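Local structure of structural protein VP1 (Trichodysplasia spinulosa-associated polyomavirus, 4U60) at residues K40-Y45 / D259-G264; Y68-I73 / Y243-D248; F123-M128 / D248-L253; H131-G136 / L265-N270. The protein forms the pentameric jelly-roll building block of the viral capsid and binds sialylated glycans such as the GM1 oligosaccharide. All blocks are in the same frame, centred on the assembly; numbering follows the deposited sequence. Where two conformers were deposited one is given.

Interaction 1: K40-Y45 / D259-G264. With GOL (glycerol), chain Q.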
loop_
_atom_site.group_PDB
_atom_site.type_symbol
_atom_site.label_atom_id
_atom_site.label_comp_id
_atom_site.label_asym_id
_atom_site.label_seq_id
_atom_site.Cartn_x
_atom_site.Cartn_y
_atom_site.Cartn_z
ATOM N N LYS C 40 37.544 -4.614 8.597
ATOM C CA LYS C 40 37.761 -5.314 7.341
ATOM C C LYS C 40 36.876 -4.796 6.217
ATOM O O LYS C 40 35.779 -4.259 6.456
ATOM C CB LYS C 40 37.564 -6.816 7.546
ATOM C CG LYS C 40 38.678 -7.455 8.355
ATOM C CD LYS C 40 38.562 -8.965 8.321
ATOM C CE LYS C 40 39.796 -9.625 8.893
ATOM N NZ LYS C 40 39.617 -11.110 8.934
ATOM N N ASP C 41 37.343 -4.964 4.979
ATOM C CA ASP C 41 36.550 -4.574 3.833
ATOM C C ASP C 41 35.272 -5.402 3.946
ATOM O O ASP C 41 35.215 -6.396 4.689
ATOM C CB ASP C 41 37.252 -4.845 2.491
ATOM C CG ASP C 41 38.584 -4.119 2.349
ATOM O OD1 ASP C 41 38.873 -3.198 3.129
ATOM O OD2 ASP C 41 39.343 -4.484 1.429
ATOM N N ASN C 42 34.232 -4.997 3.256
ATOM C CA ASN C 42 32.966 -5.760 3.312
ATOM C C ASN C 42 32.202 -5.682 4.644
ATOM O O ASN C 42 31.192 -6.340 4.793
ATOM C CB ASN C 42 33.137 -7.268 3.020
ATOM C CG ASN C 42 33.420 -7.582 1.569
ATOM O OD1 ASN C 42 33.368 -6.715 0.699
ATOM N ND2 ASN C 42 33.724 -8.859 1.301
ATOM N N TYR C 43 32.665 -4.891 5.602
ATOM C CA TYR C 43 31.913 -4.706 6.842
ATOM C C TYR C 43 30.520 -4.184 6.531
ATOM O O TYR C 43 30.341 -3.300 5.691
ATOM C CB TYR C 43 32.611 -3.714 7.742
ATOM C CG TYR C 43 31.920 -3.423 9.051
ATOM C CD1 TYR C 43 31.654 -4.440 9.954
ATOM C CD2 TYR C 43 31.602 -2.118 9.425
ATOM C CE1 TYR C 43 31.078 -4.168 11.186
ATOM C CE2 TYR C 43 31.022 -1.851 10.652
ATOM C CZ TYR C 43 30.779 -2.878 11.528
ATOM O OH TYR C 43 30.218 -2.661 12.774
ATOM N N GLY C 44 29.542 -4.718 7.227
ATOM C CA GLY C 44 28.145 -4.371 6.980
ATOM C C GLY C 44 27.495 -5.097 5.832
ATOM O O GLY C 44 26.368 -4.761 5.467
ATOM N N TYR C 45 28.212 -6.050 5.255
ATOM C CA TYR C 45 27.724 -6.907 4.188
ATOM C C TYR C 45 28.026 -8.345 4.569
ATOM O O TYR C 45 28.927 -8.603 5.380
ATOM C CB TYR C 45 28.413 -6.643 2.857
ATOM C CG TYR C 45 28.193 -5.278 2.201
ATOM C CD1 TYR C 45 28.920 -4.161 2.591
ATOM C CD2 TYR C 45 27.308 -5.137 1.139
ATOM C CE1 TYR C 45 28.750 -2.923 1.969
ATOM C CE2 TYR C 45 27.120 -3.919 0.512
ATOM C CZ TYR C 45 27.825 -2.808 0.927
ATOM O OH TYR C 45 27.684 -1.603 0.288
ATOM N N ASP C 259 27.697 -12.006 -8.657
ATOM C CA ASP C 259 27.867 -12.386 -7.246
ATOM C C ASP C 259 27.159 -11.398 -6.316
ATOM O O ASP C 259 27.220 -10.184 -6.534
ATOM C CB ASP C 259 29.355 -12.453 -6.889
ATOM C CG ASP C 259 30.120 -11.227 -7.342
ATOM O OD1 ASP C 259 30.316 -11.043 -8.573
ATOM O OD2 ASP C 259 30.532 -10.433 -6.462
ATOM N N MET C 260 26.481 -11.912 -5.296
ATOM C CA MET C 260 25.630 -11.073 -4.454
ATOM C C MET C 260 25.983 -11.195 -2.982
ATOM O O MET C 260 26.375 -12.277 -2.502
ATOM C CB MET C 260 24.154 -11.399 -4.692
ATOM C CG MET C 260 23.694 -10.995 -6.088
ATOM S SD MET C 260 22.087 -11.609 -6.646
ATOM C CE MET C 260 21.001 -10.692 -5.561
ATOM N N GLN C 261 25.803 -10.094 -2.262
ATOM C CA GLN C 261 26.056 -10.004 -0.821
ATOM C C GLN C 261 24.889 -9.312 -0.137
ATOM O O GLN C 261 24.408 -8.285 -0.627
ATOM C CB GLN C 261 27.293 -9.150 -0.573
ATOM C CG GLN C 261 28.593 -9.729 -1.078
ATOM C CD GLN C 261 29.670 -8.678 -1.059
ATOM O OE1 GLN C 261 29.828 -7.914 -2.026
ATOM N NE2 GLN C 261 30.405 -8.598 0.046
ATOM N N TYR C 262 24.454 -9.828 1.008
ATOM C CA TYR C 262 23.511 -9.108 1.842
ATOM C C TYR C 262 24.089 -7.776 2.272
ATOM O O TYR C 262 25.277 -7.672 2.522
ATOM C CB TYR C 262 23.215 -9.858 3.132
ATOM C CG TYR C 262 22.329 -11.052 3.051
ATOM C CD1 TYR C 262 20.961 -10.913 3.119
ATOM C CD2 TYR C 262 22.855 -12.328 2.907
ATOM C CE1 TYR C 262 20.120 -12.017 3.096
ATOM C CE2 TYR C 262 22.027 -13.435 2.849
ATOM C CZ TYR C 262 20.660 -13.283 2.958
ATOM O OH TYR C 262 19.800 -14.350 2.943
ATOM N N ARG C 263 23.234 -6.767 2.354
ATOM C CA ARG C 263 23.566 -5.469 2.936
ATOM C C ARG C 263 22.624 -5.156 4.092
ATOM O O ARG C 263 21.400 -5.289 3.940
ATOM C CB ARG C 263 23.442 -4.375 1.890
ATOM C CG ARG C 263 23.632 -2.950 2.389
ATOM C CD ARG C 263 24.935 -2.770 3.167
ATOM N NE ARG C 263 25.322 -1.373 3.293
ATOM C CZ ARG C 263 26.221 -0.915 4.158
ATOM N NH1 ARG C 263 26.787 -1.741 5.019
ATOM N NH2 ARG C 263 26.506 0.376 4.209
ATOM N N GLY C 264 23.209 -4.748 5.230
ATOM C CA GLY C 264 22.474 -4.401 6.425
ATOM C C GLY C 264 22.774 -2.993 6.861
ATOM O O GLY C 264 23.805 -2.436 6.470
HETATM C C1 GOL Q . 31.766 -4.721 -1.944
HETATM O O1 GOL Q . 31.784 -6.155 -2.133
HETATM C C2 GOL Q . 31.449 -4.286 -0.502
HETATM O O2 GOL Q . 32.600 -4.377 0.346
HETATM C C3 GOL Q . 31.050 -2.821 -0.464
HETATM O O3 GOL Q . 31.951 -2.040 -1.268
HETATM O O HOH W 1 25.248 -0.478 0.188
#

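Interaction 2: Y68-I73 / Y243-D248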
loop_
_atom_site.group_PDB
_atom_site.type_symbol
_atom_site.label_atom_id
_atom_site.label_comp_id
_atom_site.label_asym_id
_atom_site.label_seq_id
_atom_site.Cartn_x
_atom_site.Cartn_y
_atom_site.Cartn_z
ATOM N N TYR C 68 21.384 -12.137 14.195
ATOM C CA TYR C 68 20.801 -11.066 15.017
ATOM C C TYR C 68 21.864 -10.216 15.689
ATOM O O TYR C 68 22.906 -10.717 16.164
ATOM C CB TYR C 68 19.847 -11.619 16.067
ATOM C CG TYR C 68 18.604 -12.259 15.483
ATOM C CD1 TYR C 68 17.580 -11.466 14.993
ATOM C CD2 TYR C 68 18.475 -13.634 15.379
ATOM C CE1 TYR C 68 16.429 -12.027 14.466
ATOM C CE2 TYR C 68 17.344 -14.212 14.839
ATOM C CZ TYR C 68 16.325 -13.396 14.361
ATOM O OH TYR C 68 15.187 -13.948 13.812
ATOM N N SER C 69 21.617 -8.906 15.720
ATOM C CA SER C 69 22.343 -8.022 16.598
ATOM C C SER C 69 21.673 -8.032 17.963
ATOM O O SER C 69 20.453 -8.088 18.058
ATOM C CB SER C 69 22.316 -6.604 16.053
ATOM O OG SER C 69 22.908 -6.553 14.759
ATOM N N THR C 70 22.455 -7.925 19.026
ATOM C CA THR C 70 21.884 -7.860 20.358
ATOM C C THR C 70 22.878 -7.276 21.366
ATOM O O THR C 70 24.099 -7.349 21.198
ATOM C CB THR C 70 21.390 -9.248 20.834
ATOM O OG1 THR C 70 20.518 -9.104 21.967
ATOM C CG2 THR C 70 22.546 -10.165 21.199
ATOM N N ALA C 71 22.314 -6.677 22.403
ATOM C CA ALA C 71 23.096 -6.163 23.531
ATOM C C ALA C 71 22.274 -6.231 24.799
ATOM O O ALA C 71 21.031 -6.132 24.765
ATOM C CB ALA C 71 23.517 -4.715 23.296
ATOM N N ARG C 72 22.970 -6.426 25.914
ATOM C CA ARG C 72 22.415 -6.242 27.235
ATOM C C ARG C 72 23.010 -4.957 27.765
ATOM O O ARG C 72 24.241 -4.825 27.841
ATOM C CB ARG C 72 22.799 -7.388 28.165
ATOM C CG ARG C 72 22.315 -7.196 29.588
ATOM C CD ARG C 72 22.909 -8.249 30.520
ATOM N NE ARG C 72 22.359 -8.123 31.859
ATOM C CZ ARG C 72 22.737 -7.214 32.744
ATOM N NH1 ARG C 72 23.700 -6.338 32.453
ATOM N NH2 ARG C 72 22.160 -7.193 33.948
ATOM N N ILE C 73 22.151 -4.022 28.150
ATOM C CA ILE C 73 22.612 -2.762 28.724
ATOM C C ILE C 73 22.410 -2.791 30.237
ATOM O O ILE C 73 21.330 -3.103 30.725
ATOM C CB ILE C 73 21.845 -1.548 28.147
ATOM C CG1 ILE C 73 21.915 -1.512 26.616
ATOM C CG2 ILE C 73 22.354 -0.251 28.763
ATOM C CD1 ILE C 73 23.280 -1.477 25.998
ATOM N N TYR C 243 17.483 -5.540 27.456
ATOM C CA TYR C 243 17.899 -6.333 26.311
ATOM C C TYR C 243 17.296 -5.770 25.036
ATOM O O TYR C 243 16.075 -5.615 24.945
ATOM C CB TYR C 243 17.488 -7.790 26.549
ATOM C CG TYR C 243 18.109 -8.375 27.813
ATOM C CD1 TYR C 243 17.664 -8.005 29.074
ATOM C CD2 TYR C 243 19.148 -9.278 27.727
ATOM C CE1 TYR C 243 18.234 -8.534 30.212
ATOM C CE2 TYR C 243 19.727 -9.814 28.852
ATOM C CZ TYR C 243 19.259 -9.444 30.091
ATOM O OH TYR C 243 19.844 -9.997 31.188
ATOM N N VAL C 244 18.170 -5.488 24.073
ATOM C CA VAL C 244 17.780 -4.886 22.803
ATOM C C VAL C 244 18.332 -5.750 21.690
ATOM O O VAL C 244 19.510 -6.124 21.718
ATOM C CB VAL C 244 18.336 -3.452 22.692
ATOM C CG1 VAL C 244 17.900 -2.813 21.395
ATOM C CG2 VAL C 244 17.885 -2.625 23.892
ATOM N N SER C 245 17.483 -6.041 20.698
ATOM C CA SER C 245 17.880 -6.934 19.618
ATOM C C SER C 245 17.306 -6.442 18.313
ATOM O O SER C 245 16.245 -5.823 18.316
ATOM C CB SER C 245 17.372 -8.357 19.878
ATOM O OG SER C 245 17.732 -8.810 21.189
ATOM N N CYS C 246 17.957 -6.769 17.207
ATOM C CA CYS C 246 17.438 -6.331 15.910
ATOM C C CYS C 246 18.103 -7.014 14.736
ATOM O O CYS C 246 19.104 -7.720 14.899
ATOM C CB CYS C 246 17.549 -4.808 15.763
ATOM S SG CYS C 246 19.235 -4.158 15.766
ATOM N N CYS C 247 17.512 -6.811 13.554
ATOM C CA CYS C 247 18.141 -7.181 12.303
ATOM C C CYS C 247 17.506 -6.311 11.231
ATOM O O CYS C 247 16.289 -6.178 11.189
ATOM C CB CYS C 247 17.954 -8.658 11.988
ATOM S SG CYS C 247 18.860 -9.208 10.523
ATOM N N ASP C 248 18.329 -5.708 10.385
ATOM C CA ASP C 248 17.839 -4.844 9.306
ATOM C C ASP C 248 18.561 -5.098 7.990
ATOM O O ASP C 248 19.555 -4.455 7.667
ATOM C CB ASP C 248 17.952 -3.372 9.723
ATOM C CG ASP C 248 17.003 -3.019 10.839
ATOM O OD1 ASP C 248 15.786 -2.835 10.527
ATOM O OD2 ASP C 248 17.435 -2.984 12.017
HETATM O O HOH W 2 20.225 -9.057 33.863
#

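Interaction 3: F123-M128 / D248-L253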
loop_
_atom_site.group_PDB
_atom_site.type_symbol
_atom_site.label_atom_id
_atom_site.label_comp_id
_atom_site.label_asym_id
_atom_site.label_seq_id
_atom_site.Cartn_x
_atom_site.Cartn_y
_atom_site.Cartn_z
ATOM N N PHE C 123 23.331 -1.238 -10.458
ATOM C CA PHE C 123 22.163 -1.703 -9.705
ATOM C C PHE C 123 22.274 -1.184 -8.285
ATOM O O PHE C 123 23.304 -1.381 -7.637
ATOM C CB PHE C 123 22.138 -3.218 -9.639
ATOM C CG PHE C 123 21.789 -3.915 -10.921
ATOM C CD1 PHE C 123 21.608 -3.268 -12.137
ATOM C CD2 PHE C 123 21.676 -5.295 -10.887
ATOM C CE1 PHE C 123 21.316 -4.000 -13.293
ATOM C CE2 PHE C 123 21.392 -6.017 -12.024
ATOM C CZ PHE C 123 21.203 -5.376 -13.225
ATOM N N PRO C 124 21.222 -0.560 -7.762
ATOM C CA PRO C 124 21.250 -0.214 -6.353
ATOM C C PRO C 124 21.079 -1.469 -5.490
ATOM O O PRO C 124 20.722 -2.566 -6.003
ATOM C CB PRO C 124 20.070 0.729 -6.205
ATOM C CG PRO C 124 19.105 0.217 -7.200
ATOM C CD PRO C 124 19.936 -0.231 -8.382
ATOM N N VAL C 125 21.374 -1.326 -4.205
ATOM C CA VAL C 125 21.123 -2.425 -3.280
ATOM C C VAL C 125 19.621 -2.649 -3.269
ATOM O O VAL C 125 18.849 -1.713 -3.060
ATOM C CB VAL C 125 21.628 -2.090 -1.871
ATOM C CG1 VAL C 125 21.084 -3.067 -0.844
ATOM C CG2 VAL C 125 23.145 -2.069 -1.838
ATOM N N GLU C 126 19.200 -3.878 -3.526
ATOM C CA GLU C 126 17.790 -4.152 -3.785
ATOM C C GLU C 126 17.480 -5.627 -3.508
ATOM O O GLU C 126 18.391 -6.461 -3.431
ATOM C CB GLU C 126 17.414 -3.743 -5.213
ATOM C CG GLU C 126 18.138 -4.553 -6.280
ATOM C CD GLU C 126 17.909 -4.084 -7.691
ATOM O OE1 GLU C 126 17.250 -3.050 -7.905
ATOM O OE2 GLU C 126 18.358 -4.797 -8.613
ATOM N N GLY C 127 16.191 -5.934 -3.372
ATOM C CA GLY C 127 15.731 -7.266 -3.067
ATOM C C GLY C 127 15.210 -7.399 -1.650
ATOM O O GLY C 127 14.676 -6.468 -1.044
ATOM N N MET C 128 15.396 -8.591 -1.114
ATOM C CA MET C 128 14.841 -8.961 0.168
ATOM C C MET C 128 15.106 -7.931 1.273
ATOM O O MET C 128 16.253 -7.510 1.469
ATOM C CB MET C 128 15.490 -10.285 0.582
ATOM C CG MET C 128 14.924 -10.829 1.849
ATOM S SD MET C 128 15.999 -12.089 2.562
ATOM C CE MET C 128 16.000 -13.295 1.269
ATOM N N ASP C 248 18.329 -5.708 10.385
ATOM C CA ASP C 248 17.839 -4.844 9.306
ATOM C C ASP C 248 18.561 -5.098 7.990
ATOM O O ASP C 248 19.555 -4.455 7.667
ATOM C CB ASP C 248 17.952 -3.372 9.723
ATOM C CG ASP C 248 17.003 -3.019 10.839
ATOM O OD1 ASP C 248 15.786 -2.835 10.527
ATOM O OD2 ASP C 248 17.435 -2.984 12.017
ATOM N N ILE C 249 18.027 -6.036 7.218
ATOM C CA ILE C 249 18.552 -6.348 5.891
ATOM C C ILE C 249 17.817 -5.467 4.887
ATOM O O ILE C 249 16.581 -5.421 4.896
ATOM C CB ILE C 249 18.260 -7.814 5.550
ATOM C CG1 ILE C 249 19.039 -8.718 6.517
ATOM C CG2 ILE C 249 18.556 -8.111 4.091
ATOM C CD1 ILE C 249 18.616 -10.169 6.510
ATOM N N VAL C 250 18.558 -4.773 4.039
ATOM C CA VAL C 250 17.939 -3.829 3.082
ATOM C C VAL C 250 18.049 -4.258 1.635
ATOM O O VAL C 250 17.536 -3.578 0.758
ATOM C CB VAL C 250 18.453 -2.395 3.268
ATOM C CG1 VAL C 250 18.014 -1.827 4.605
ATOM C CG2 VAL C 250 19.971 -2.345 3.136
ATOM N N GLY C 251 18.664 -5.412 1.395
ATOM C CA GLY C 251 18.757 -5.976 0.060
ATOM C C GLY C 251 20.108 -6.622 -0.189
ATOM O O GLY C 251 20.866 -6.941 0.755
ATOM N N PHE C 252 20.402 -6.799 -1.466
ATOM C CA PHE C 252 21.673 -7.369 -1.949
ATOM C C PHE C 252 22.406 -6.378 -2.827
ATOM O O PHE C 252 21.815 -5.678 -3.657
ATOM C CB PHE C 252 21.411 -8.645 -2.752
ATOM C CG PHE C 252 20.844 -9.760 -1.924
ATOM C CD1 PHE C 252 21.666 -10.556 -1.151
ATOM C CD2 PHE C 252 19.478 -9.996 -1.890
ATOM C CE1 PHE C 252 21.149 -11.573 -0.373
ATOM C CE2 PHE C 252 18.954 -11.006 -1.094
ATOM C CZ PHE C 252 19.798 -11.791 -0.341
ATOM N N LEU C 253 23.731 -6.373 -2.682
ATOM C CA LEU C 253 24.625 -5.723 -3.612
ATOM C C LEU C 253 24.987 -6.728 -4.697
ATOM O O LEU C 253 25.382 -7.847 -4.387
ATOM C CB LEU C 253 25.886 -5.285 -2.894
ATOM C CG LEU C 253 26.893 -4.509 -3.738
ATOM C CD1 LEU C 253 26.445 -3.077 -3.930
ATOM C CD2 LEU C 253 28.267 -4.556 -3.086
#

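Interaction 4: H131-G136 / L265-N270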
loop_
_atom_site.group_PDB
_atom_site.type_symbol
_atom_site.label_atom_id
_atom_site.label_comp_id
_atom_site.label_asym_id
_atom_site.label_seq_id
_atom_site.Cartn_x
_atom_site.Cartn_y
_atom_site.Cartn_z
ATOM N N HIS C 131 13.275 -6.668 8.636
ATOM C CA HIS C 131 13.439 -5.672 9.690
ATOM C C HIS C 131 12.738 -6.124 10.930
ATOM O O HIS C 131 11.534 -6.370 10.910
ATOM C CB HIS C 131 12.895 -4.304 9.252
ATOM C CG HIS C 131 13.568 -3.815 8.026
ATOM N ND1 HIS C 131 14.801 -3.215 8.078
ATOM C CD2 HIS C 131 13.261 -3.935 6.718
ATOM C CE1 HIS C 131 15.218 -2.958 6.851
ATOM N NE2 HIS C 131 14.298 -3.383 6.010
ATOM N N MET C 132 13.504 -6.247 12.009
ATOM C CA MET C 132 12.876 -6.538 13.268
ATOM C C MET C 132 13.651 -5.910 14.402
ATOM O O MET C 132 14.844 -5.614 14.298
ATOM C CB MET C 132 12.712 -8.038 13.464
ATOM C CG MET C 132 14.011 -8.766 13.718
ATOM S SD MET C 132 14.574 -8.729 15.444
ATOM C CE MET C 132 13.387 -9.736 16.325
ATOM N N PHE C 133 12.923 -5.598 15.463
ATOM C CA PHE C 133 13.584 -5.176 16.691
ATOM C C PHE C 133 12.782 -5.711 17.869
ATOM O O PHE C 133 11.606 -6.063 17.751
ATOM C CB PHE C 133 13.791 -3.657 16.791
ATOM C CG PHE C 133 12.532 -2.870 17.007
ATOM C CD1 PHE C 133 11.755 -2.471 15.930
ATOM C CD2 PHE C 133 12.132 -2.531 18.281
ATOM C CE1 PHE C 133 10.593 -1.738 16.111
ATOM C CE2 PHE C 133 10.952 -1.800 18.461
ATOM C CZ PHE C 133 10.194 -1.410 17.374
ATOM N N ALA C 134 13.469 -5.819 18.997
ATOM C CA ALA C 134 12.865 -6.290 20.221
ATOM C C ALA C 134 13.501 -5.559 21.391
ATOM O O ALA C 134 14.711 -5.261 21.383
ATOM C CB ALA C 134 13.051 -7.781 20.364
ATOM N N VAL C 135 12.671 -5.216 22.359
ATOM C CA VAL C 135 13.116 -4.615 23.626
ATOM C C VAL C 135 12.474 -5.415 24.749
ATOM O O VAL C 135 11.261 -5.624 24.760
ATOM C CB VAL C 135 12.719 -3.128 23.739
ATOM C CG1 VAL C 135 13.227 -2.513 25.053
ATOM C CG2 VAL C 135 13.241 -2.328 22.556
ATOM N N GLY C 136 13.294 -5.874 25.692
ATOM C CA GLY C 136 12.784 -6.658 26.810
ATOM C C GLY C 136 13.636 -6.591 28.050
ATOM O O GLY C 136 14.703 -5.981 28.075
ATOM N N LEU C 265 21.862 -2.417 7.662
ATOM C CA LEU C 265 22.056 -1.089 8.217
ATOM C C LEU C 265 21.950 -1.122 9.745
ATOM O O LEU C 265 21.287 -2.008 10.311
ATOM C CB LEU C 265 21.031 -0.104 7.651
ATOM C CG LEU C 265 21.219 0.262 6.163
ATOM C CD1 LEU C 265 20.093 1.190 5.738
ATOM C CD2 LEU C 265 22.561 0.914 5.874
ATOM N N PRO C 266 22.568 -0.138 10.407
ATOM C CA PRO C 266 22.472 -0.061 11.851
ATOM C C PRO C 266 21.108 0.455 12.304
ATOM O O PRO C 266 20.373 1.054 11.520
ATOM C CB PRO C 266 23.580 0.933 12.240
ATOM C CG PRO C 266 24.042 1.596 10.972
ATOM C CD PRO C 266 23.272 1.019 9.828
ATOM N N ARG C 267 20.782 0.202 13.561
ATOM C CA ARG C 267 19.559 0.699 14.153
ATOM C C ARG C 267 19.898 1.432 15.446
ATOM O O ARG C 267 20.731 0.974 16.248
ATOM C CB ARG C 267 18.608 -0.456 14.442
ATOM C CG ARG C 267 17.286 -0.028 15.057
ATOM C CD ARG C 267 16.337 -1.218 15.142
ATOM N NE ARG C 267 15.705 -1.559 13.860
ATOM C CZ ARG C 267 14.542 -1.072 13.425
ATOM N NH1 ARG C 267 13.860 -0.171 14.138
ATOM N NH2 ARG C 267 14.039 -1.475 12.268
ATOM N N TYR C 268 19.217 2.555 15.629
ATOM C CA TYR C 268 19.322 3.388 16.813
ATOM C C TYR C 268 18.119 3.182 17.716
ATOM O O TYR C 268 17.018 2.934 17.234
ATOM C CB TYR C 268 19.366 4.842 16.354
ATOM C CG TYR C 268 19.153 5.840 17.463
ATOM C CD1 TYR C 268 20.221 6.283 18.235
ATOM C CD2 TYR C 268 17.886 6.343 17.736
ATOM C CE1 TYR C 268 20.036 7.211 19.268
ATOM C CE2 TYR C 268 17.690 7.269 18.753
ATOM C CZ TYR C 268 18.768 7.707 19.506
ATOM O OH TYR C 268 18.581 8.634 20.509
ATOM N N PHE C 269 18.332 3.303 19.023
ATOM C CA PHE C 269 17.278 3.176 20.016
ATOM C C PHE C 269 17.403 4.241 21.089
ATOM O O PHE C 269 18.498 4.503 21.575
ATOM C CB PHE C 269 17.353 1.827 20.750
ATOM C CG PHE C 269 17.340 0.613 19.865
ATOM C CD1 PHE C 269 18.521 0.147 19.301
ATOM C CD2 PHE C 269 16.166 -0.119 19.667
ATOM C CE1 PHE C 269 18.541 -1.007 18.539
ATOM C CE2 PHE C 269 16.192 -1.267 18.874
ATOM C CZ PHE C 269 17.387 -1.685 18.320
ATOM N N ASN C 270 16.267 4.799 21.480
ATOM C CA ASN C 270 16.172 5.653 22.659
ATOM C C ASN C 270 15.007 5.136 23.482
ATOM O O ASN C 270 13.852 5.250 23.079
ATOM C CB ASN C 270 15.971 7.126 22.273
ATOM C CG ASN C 270 16.011 8.062 23.477
ATOM O OD1 ASN C 270 16.987 8.786 23.688
ATOM N ND2 ASN C 270 14.952 8.051 24.270
#

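Interaction 1: K40-Y45 / D259-G264
R263 and Y45 lie flat against each other, guanidinium on phenol ring, their planes only 4° apart. The overlap is off-centre: R263 CD sits over the ring, 3.7 Å from the centroid of Y45, as a CH-pi contact, while the cationic R263 CZ is displaced toward the rim, 4.4 Å from the same centroid. A bend at chi2 (53°) folds the arginine back over the ring and turns its NH1 edge to the backbone of G44. There R263 NH1 donates to G44 O at 3.1 Å, the acceptor lying in the guanidinium plane but the donor standing above the carbonyl plane. G264 N reaches G44 O from the opposite face at 3.2 Å and almost straight, so two donors grip one carbonyl. In this jelly-roll coat protein the contact ties the loop between strands 12-29 and 69-74, here two overlapping type II turns, to the start of strand 260-279. The second subunit of the pentamer completes it: Q170 O of that chain accepts from R263 NH1, and its G147 O bonds to Y45 OH. A glycerol, probably from the crystallisation liquor, covers the other face of Y45. Its O1 donates to Q261 OE1 at 2.6 Å. The N42 and Q261 side chains cross at about a right angle, N42 CG lying 3.5 Å from Q261 NE2.

Interaction 2: Y68-I73 / Y243-D248
Y68 rests ring atom CD1 4.1 Å from C247 CB, obliquely, with C246 O at the ring's edge, while its hydroxyl bonds to W191 O elsewhere in the chain. S69 then forms an antiparallel hydrogen-bonded pair with C246, both N-to-O distances being 2.9 Å: S69 N to C246 O and C246 N to S69 O. On the A71 side of the sheet S69 CB packs on C246 SG, and S69 OG turns to N30 O. T70 and S245 follow as a non-hydrogen-bonded pair whose hydroxyls meet on the opposite face, T70 OG1 to S245 OG at 2.9 Å. A chi1 of -164° directs T70 OG1 across to the neighbouring strand. This register joins strand 69-74 to strand 241-254 within the antiparallel sheet of the viral jelly roll, the two running 169° apart. A71 makes the next hydrogen-bonded pair, with V244, both of whose side chains lie on the face bearing S69 and C246; there strand 260-279 packs on V244. R72 returns to the T70 face, and in one of two deposited conformers of Y243 its extended chain runs over that ring, R72 CG 4.1 Å from the Y243 centroid. Guanidinium and ring then stand nearly perpendicular, at 89°, and a water bridges R72 NH2 and Y243 OH. R72 NH1 bonds to N74 OD1.

Interaction 3: F123-M128 / D248-L253
The F252 ring receives the loop 123-128 at its rim: E126 O lies at the edge, near the ring plane, and M128 CB approaches obliquely, 3.9 Å from F252 CE2. Away from this loop, the ring meets that of Y262 at about 45°, and I121 of the third subunit also packs on F252. The contact joins the segment leading into strand 129-136 to the C-terminal part of strand 241-254 in the jelly-roll sheet. A single antiparallel hydrogen-bonded pair, E126 with F252, makes the join. F252 N donates to E126 O at 2.8 Å, coming from above the carbonyl plane, and E126 N returns a longer bond of 3.2 Å to F252 O. The E126 side chain turns its back on the strand, and its OE2 is held by Q211 NE2 of the second subunit. On the other flank V125 spreads its two methyls: a chi1 of 166° swings V125 CG1 away from the residue's nitrogen and onto G251, 3.7 Å from G251 C, where it also faces V250 CG2. The second methyl, V125 CG2, touches L253 CD1 at 4.0 Å. G251 lets the backbone of E126 come close, since a CB there would collide with it. G127, at phi/psi values where a CB would strike the preceding carbonyl oxygen, sits beside F252 CD2. Beyond G127, the I249 CG2 methyl abuts M128 O at 3.5 Å, and G251 CA makes a CA-H...O contact of 3.3 Å with the same atom, M128 O.

Interaction 4: H131-G136 / L265-N270
R267 reaches from strand 260-279 toward F133 and H131 on strand 129-136, across a gap of 10.0 Å between the strand axes. From CB the chain first runs straight, CG anti to the backbone N, which carries R267 CD to within 3.9 Å of F133 CB. A bend at chi3 (-78°) then turns the guanidinium over to one side. R267 NE passes F133 CB and comes to 4.2 Å from M132 O. CZ lies 4.0 Å from F133 CD1, which stands over one face of the guanidinium. R267 NH1 makes the nearest approach, 3.6 Å to F133 CD1, with ring and guanidinium planes 25° apart; on the other arm R267 NH2 points past H131 CB, 4.3 Å away at the guanidinium edge. Two residues along, F269 brings the edge of its ring to F133, F269 CE2 lying 4.0 Å from F133 CB. These are facing layers in the interior of the jelly roll. The polar ends are answered outside the two segments: D248 OD1 takes both a salt bridge from R267 NH2 and a hydrogen bond from H131 ND1, while R267 NH1 bonds to T97 OG1. The shared aspartate would offset the buried positive charge of R267. H131 NE2 meets N129 OD1, so both ring nitrogens face acceptors, consistent with a protonated histidine, although the nearby R267 charge would work against it.

In the fold
All four contacts are largely buried, but at different depths. Interactions 2 and 4 lie near the chain's centre, 7 Å between their centres, and meet through D248, which bonds to H131 and R267. Interactions 1 and 3 lie 17 Å out, 10 Å apart; both touch the second subunit, as interaction 4 also does through L265, P266 and Y268. Strand 241-254 serves interactions 2 and 3, and strand 260-279 serves 1 and 4; these sheet neighbours are probably hydrogen-bonded between interactions 1 and 3, R263 N to G251 O and L253 N to Q261 O. Interaction 2 is regular strand pairing and interaction 4 purely side-chain packing, whereas 1 and 3 pin loops to strands by one bridge each.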